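Local coordinates for protein orotidine 5'-phosphate decarboxylase (Sulfolobus solfataricus, PDB 4DBD) that probably catalyses the decarboxylation of orotidine 5'-monophosphate to uridine 5'-monophosphate, the last step of de novo UMP synthesis, as a homodimer, at residues 19-24 with 195-200; 4-9 with 24-29. All blocks are in the same frame, centred on the assembly; numbering follows the deposited sequence.

Contact 1 (19-24 with 195-200); sequences LKEMEN and NPLTAL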
# COMPACT_ATOMS: atom_id res chain seq x y z
N LEU A 19 19.00 16.96 7.23
CA LEU A 19 19.31 15.69 6.58
C LEU A 19 20.79 15.59 6.20
O LEU A 19 21.37 14.51 6.23
CB LEU A 19 18.40 15.47 5.36
CG LEU A 19 16.91 15.46 5.70
CD1 LEU A 19 16.03 15.42 4.45
CD2 LEU A 19 16.58 14.28 6.62
N LYS A 20 21.41 16.72 5.87
CA LYS A 20 22.82 16.71 5.48
C LYS A 20 23.76 16.34 6.62
O LYS A 20 24.81 15.73 6.39
CB LYS A 20 23.22 18.04 4.82
CG LYS A 20 22.64 18.24 3.44
CD LYS A 20 23.10 17.15 2.47
CE LYS A 20 24.60 17.22 2.20
NZ LYS A 20 25.05 16.19 1.22
N GLU A 21 23.40 16.71 7.85
CA GLU A 21 24.17 16.29 9.02
C GLU A 21 23.92 14.82 9.32
O GLU A 21 24.85 14.08 9.68
CB GLU A 21 23.80 17.11 10.25
CG GLU A 21 24.44 18.50 10.29
CD GLU A 21 25.95 18.46 10.11
OE1 GLU A 21 26.65 17.95 11.00
OE2 GLU A 21 26.43 18.95 9.06
N MET A 22 22.67 14.40 9.16
CA MET A 22 22.31 13.01 9.43
C MET A 22 22.93 12.08 8.41
O MET A 22 23.21 10.93 8.71
CB MET A 22 20.79 12.86 9.41
CG MET A 22 20.06 13.71 10.43
SD MET A 22 18.32 13.24 10.50
CE MET A 22 17.87 13.82 12.13
N GLU A 23 23.17 12.59 7.20
CA GLU A 23 23.59 11.75 6.08
C GLU A 23 24.71 10.76 6.44
O GLU A 23 24.65 9.58 6.05
CB GLU A 23 23.98 12.60 4.87
CG GLU A 23 25.48 12.83 4.68
CD GLU A 23 25.79 13.77 3.53
OE1 GLU A 23 26.94 14.25 3.45
OE2 GLU A 23 24.87 14.02 2.72
N ASN A 24 25.72 11.22 7.18
CA ASN A 24 26.85 10.36 7.52
C ASN A 24 26.66 9.70 8.88
O ASN A 24 27.59 9.09 9.43
CB ASN A 24 28.16 11.15 7.49
CG ASN A 24 28.20 12.25 8.53
OD1 ASN A 24 27.17 12.75 8.96
ND2 ASN A 24 29.41 12.62 8.94
N ASN A 195 15.33 18.35 19.18
CA ASN A 195 16.41 18.41 18.21
C ASN A 195 16.62 17.05 17.56
O ASN A 195 17.23 16.17 18.17
CB ASN A 195 17.71 18.91 18.86
CG ASN A 195 18.73 19.37 17.84
OD1 ASN A 195 18.96 18.71 16.84
ND2 ASN A 195 19.34 20.53 18.09
N PRO A 196 16.11 16.88 16.34
CA PRO A 196 16.22 15.59 15.65
C PRO A 196 17.65 15.10 15.49
O PRO A 196 17.88 13.90 15.58
CB PRO A 196 15.62 15.88 14.26
CG PRO A 196 14.66 16.98 14.50
CD PRO A 196 15.30 17.84 15.57
N LEU A 197 18.60 16.00 15.22
CA LEU A 197 19.99 15.57 15.10
C LEU A 197 20.51 15.06 16.45
O LEU A 197 21.21 14.05 16.51
CB LEU A 197 20.88 16.69 14.57
CG LEU A 197 22.37 16.35 14.44
CD1 LEU A 197 22.63 15.00 13.75
CD2 LEU A 197 23.10 17.48 13.70
N THR A 198 20.20 15.78 17.52
CA THR A 198 20.65 15.36 18.84
C THR A 198 20.08 14.00 19.22
O THR A 198 20.80 13.14 19.73
CB THR A 198 20.27 16.39 19.92
OG1 THR A 198 20.82 17.67 19.57
CG2 THR A 198 20.81 15.97 21.28
N ALA A 199 18.80 13.79 18.95
CA ALA A 199 18.18 12.50 19.23
C ALA A 199 18.80 11.38 18.40
O ALA A 199 19.11 10.30 18.92
CB ALA A 199 16.68 12.56 19.04
N LEU A 200 19.01 11.62 17.11
CA LEU A 200 19.71 10.62 16.31
C LEU A 200 21.09 10.30 16.91
O LEU A 200 21.47 9.14 16.99
CB LEU A 200 19.83 11.05 14.84
CG LEU A 200 20.74 10.18 13.96
CD1 LEU A 200 20.29 8.71 13.89
CD2 LEU A 200 20.85 10.78 12.55
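Met22 and Leu197 have the nearest CA atoms across these two segments, in the outer helical layer of a TIM barrel, where helix 16-22, which follows the first strand, lies beside helix 196-210, the last of the chain; the contact thus helps close the ring of helices around the eight-stranded sheet. Apolar contacts carry most of it. Met22 leaves its own helix with CG anti to the carbonyl carbon (chi1 -59°) and runs extended beyond CG, which brings its methyl CE to the first turn of the partner helix, 3.7 Å from Pro196 CB. Nearer the backbone, Leu200 crosses the same thioether chain at a slant, its CD2 lying 3.7 Å from Met22 CG. Ile190 of helix 188-191 packs on both Met22 and Pro196. Toward the outside, the aliphatic part of Glu21 meets Leu197, whose CD2 sits 3.5 Å from Glu21 CB, while the Glu21 carboxylate makes a long, weak ion pair with Arg201. The firmer polar bonds stay within one segment. Asn195 is the N-cap of helix 196-210: its OD1 accepts a weak bond from Leu197 N and a straighter one from Thr198 N, at 3.3 Å and 163°, the donor standing above the carbonyl plane.

Contact 2 (4-9 with 24-29); sequences SRVILA and NELYGI
Leu26 spreads its two methyls over the side chains of strand 6-10, and here the contact is tight and buried: CD2 lies 3.7 Å from Val6 CG1, and CD1 is 3.8 Å from Leu8 CB. Although its CB leads away from the strand, CG stands anti to the carbonyl carbon (chi1 -73°), and the branched end turns back to Val6 and Leu8. Leu200 of helix 196-210 packs on Val6 and Leu26, extending this apolar layer outward. The two backbones are joined by Tyr27 N donating to Val6 O at 2.9 Å and by Leu8 N donating to Gly28 O at 3.0 Å. Gly28 O also receives a CA-H...O contact from Ile7, so one carbonyl serves two neighbouring donors. Ile7 pairs with Gly28 and Leu8 with Ile29 in parallel register, as expected of the first beta-alpha-beta crossover of a TIM barrel, strand 6-10 and strand 28-32 being connected through helix 16-22. On the face of Ile7, its CG1 meets the Tyr27 ring at the edge, 3.9 Å from CD2 and in the ring plane; the hydroxyl bonds to Glu55, and the ring stacks on Tyr183. Toward the start of the strand the pairing gives way to a looser, partly exposed margin. Ser4 forms an ST turn, its OG accepting from Val6 N at 3.1 Å. That hydroxyl is hydrogen-bonded with Asn204 OD1 and also lies 3.0 Å from Glu25 O, a second acceptor for the same proton; Asn204 ND2 donates to Glu25 O, and the Glu25 carboxylate forms a salt bridge with Arg201.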
# COMPACT_ATOMS: atom_id res chain seq x y z
N SER A 4 26.48 3.99 11.53
CA SER A 4 25.10 3.96 12.02
C SER A 4 24.34 2.74 11.52
O SER A 4 24.61 2.22 10.43
CB SER A 4 24.36 5.24 11.62
OG SER A 4 23.03 5.23 12.13
N ARG A 5 23.38 2.31 12.33
CA ARG A 5 22.53 1.18 12.01
C ARG A 5 21.11 1.67 11.86
O ARG A 5 20.17 0.87 11.84
CB ARG A 5 22.57 0.19 13.17
CG ARG A 5 23.93 -0.40 13.44
CD ARG A 5 24.17 -1.57 12.53
NE ARG A 5 25.32 -2.36 12.95
CZ ARG A 5 25.36 -3.69 12.90
NH1 ARG A 5 24.30 -4.37 12.45
NH2 ARG A 5 26.44 -4.34 13.30
N VAL A 6 20.95 2.99 11.79
CA VAL A 6 19.62 3.59 11.78
C VAL A 6 19.13 3.97 10.39
O VAL A 6 19.86 4.58 9.60
CB VAL A 6 19.54 4.84 12.67
CG1 VAL A 6 18.20 5.53 12.49
CG2 VAL A 6 19.77 4.48 14.13
N ILE A 7 17.89 3.60 10.08
CA ILE A 7 17.23 4.08 8.88
C ILE A 7 16.14 5.05 9.33
O ILE A 7 15.23 4.67 10.08
CB ILE A 7 16.58 2.93 8.06
CG1 ILE A 7 17.66 2.03 7.45
CG2 ILE A 7 15.69 3.50 6.96
CD1 ILE A 7 17.15 0.71 6.94
N LEU A 8 16.24 6.31 8.92
CA LEU A 8 15.25 7.31 9.30
C LEU A 8 13.94 7.07 8.57
O LEU A 8 13.91 7.04 7.34
CB LEU A 8 15.73 8.74 9.02
CG LEU A 8 14.71 9.85 9.24
CD1 LEU A 8 14.27 9.89 10.72
CD2 LEU A 8 15.24 11.22 8.81
N ALA A 9 12.85 6.92 9.32
CA ALA A 9 11.54 6.83 8.68
C ALA A 9 11.01 8.24 8.57
O ALA A 9 10.45 8.79 9.52
CB ALA A 9 10.59 5.95 9.49
N ASN A 24 25.72 11.22 7.18
CA ASN A 24 26.85 10.36 7.52
C ASN A 24 26.66 9.70 8.88
O ASN A 24 27.59 9.09 9.43
CB ASN A 24 28.16 11.15 7.49
CG ASN A 24 28.20 12.25 8.53
OD1 ASN A 24 27.17 12.75 8.96
ND2 ASN A 24 29.41 12.62 8.94
N GLU A 25 25.45 9.82 9.42
CA GLU A 25 25.10 9.17 10.68
C GLU A 25 23.78 8.41 10.56
O GLU A 25 23.09 8.17 11.55
CB GLU A 25 25.05 10.18 11.81
CG GLU A 25 26.43 10.66 12.17
CD GLU A 25 26.41 11.98 12.88
OE1 GLU A 25 26.25 11.97 14.12
OE2 GLU A 25 26.55 13.03 12.21
N LEU A 26 23.45 8.05 9.32
CA LEU A 26 22.35 7.16 9.01
C LEU A 26 22.87 6.14 8.04
O LEU A 26 23.79 6.43 7.27
CB LEU A 26 21.21 7.92 8.32
CG LEU A 26 20.35 8.86 9.15
CD1 LEU A 26 19.38 9.62 8.26
CD2 LEU A 26 19.60 8.08 10.21
N TYR A 27 22.31 4.94 8.06
CA TYR A 27 22.55 4.02 6.96
C TYR A 27 21.67 4.39 5.77
O TYR A 27 22.10 4.33 4.61
CB TYR A 27 22.26 2.58 7.37
CG TYR A 27 22.24 1.66 6.18
CD1 TYR A 27 23.42 1.19 5.62
CD2 TYR A 27 21.04 1.28 5.60
CE1 TYR A 27 23.40 0.35 4.53
CE2 TYR A 27 21.01 0.43 4.50
CZ TYR A 27 22.20 -0.02 3.97
OH TYR A 27 22.19 -0.86 2.89
N GLY A 28 20.43 4.77 6.06
CA GLY A 28 19.47 5.06 5.02
C GLY A 28 18.34 5.94 5.50
O GLY A 28 18.24 6.28 6.70
N ILE A 29 17.48 6.31 4.57
CA ILE A 29 16.30 7.10 4.84
C ILE A 29 15.15 6.39 4.15
O ILE A 29 15.25 6.02 2.98
CB ILE A 29 16.43 8.50 4.26
CG1 ILE A 29 17.53 9.27 5.00
CG2 ILE A 29 15.10 9.23 4.32
CD1 ILE A 29 17.96 10.54 4.30

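How the contacts relate
From the N terminus the chain runs through strand 6-10, helix 16-22 and strand 28-32, and contact 2 closes this short loop by setting the first two barrel strands side by side. Contact 1 starts from the helix of that same unit and closes a far longer loop, taking in nearly the whole barrel before helix 196-210 returns. The segments alternate along the sequence, so the two loops cross instead of nesting, and Asn24 belongs to both. The centres of contact 1 and contact 2 lie about 9 Å apart. Between them, the packing of Met22 SD and Leu19 CD2 on Leu8 CD2 joins helix 16-22 to strand 6-10, beside the seam where the first strand meets the last.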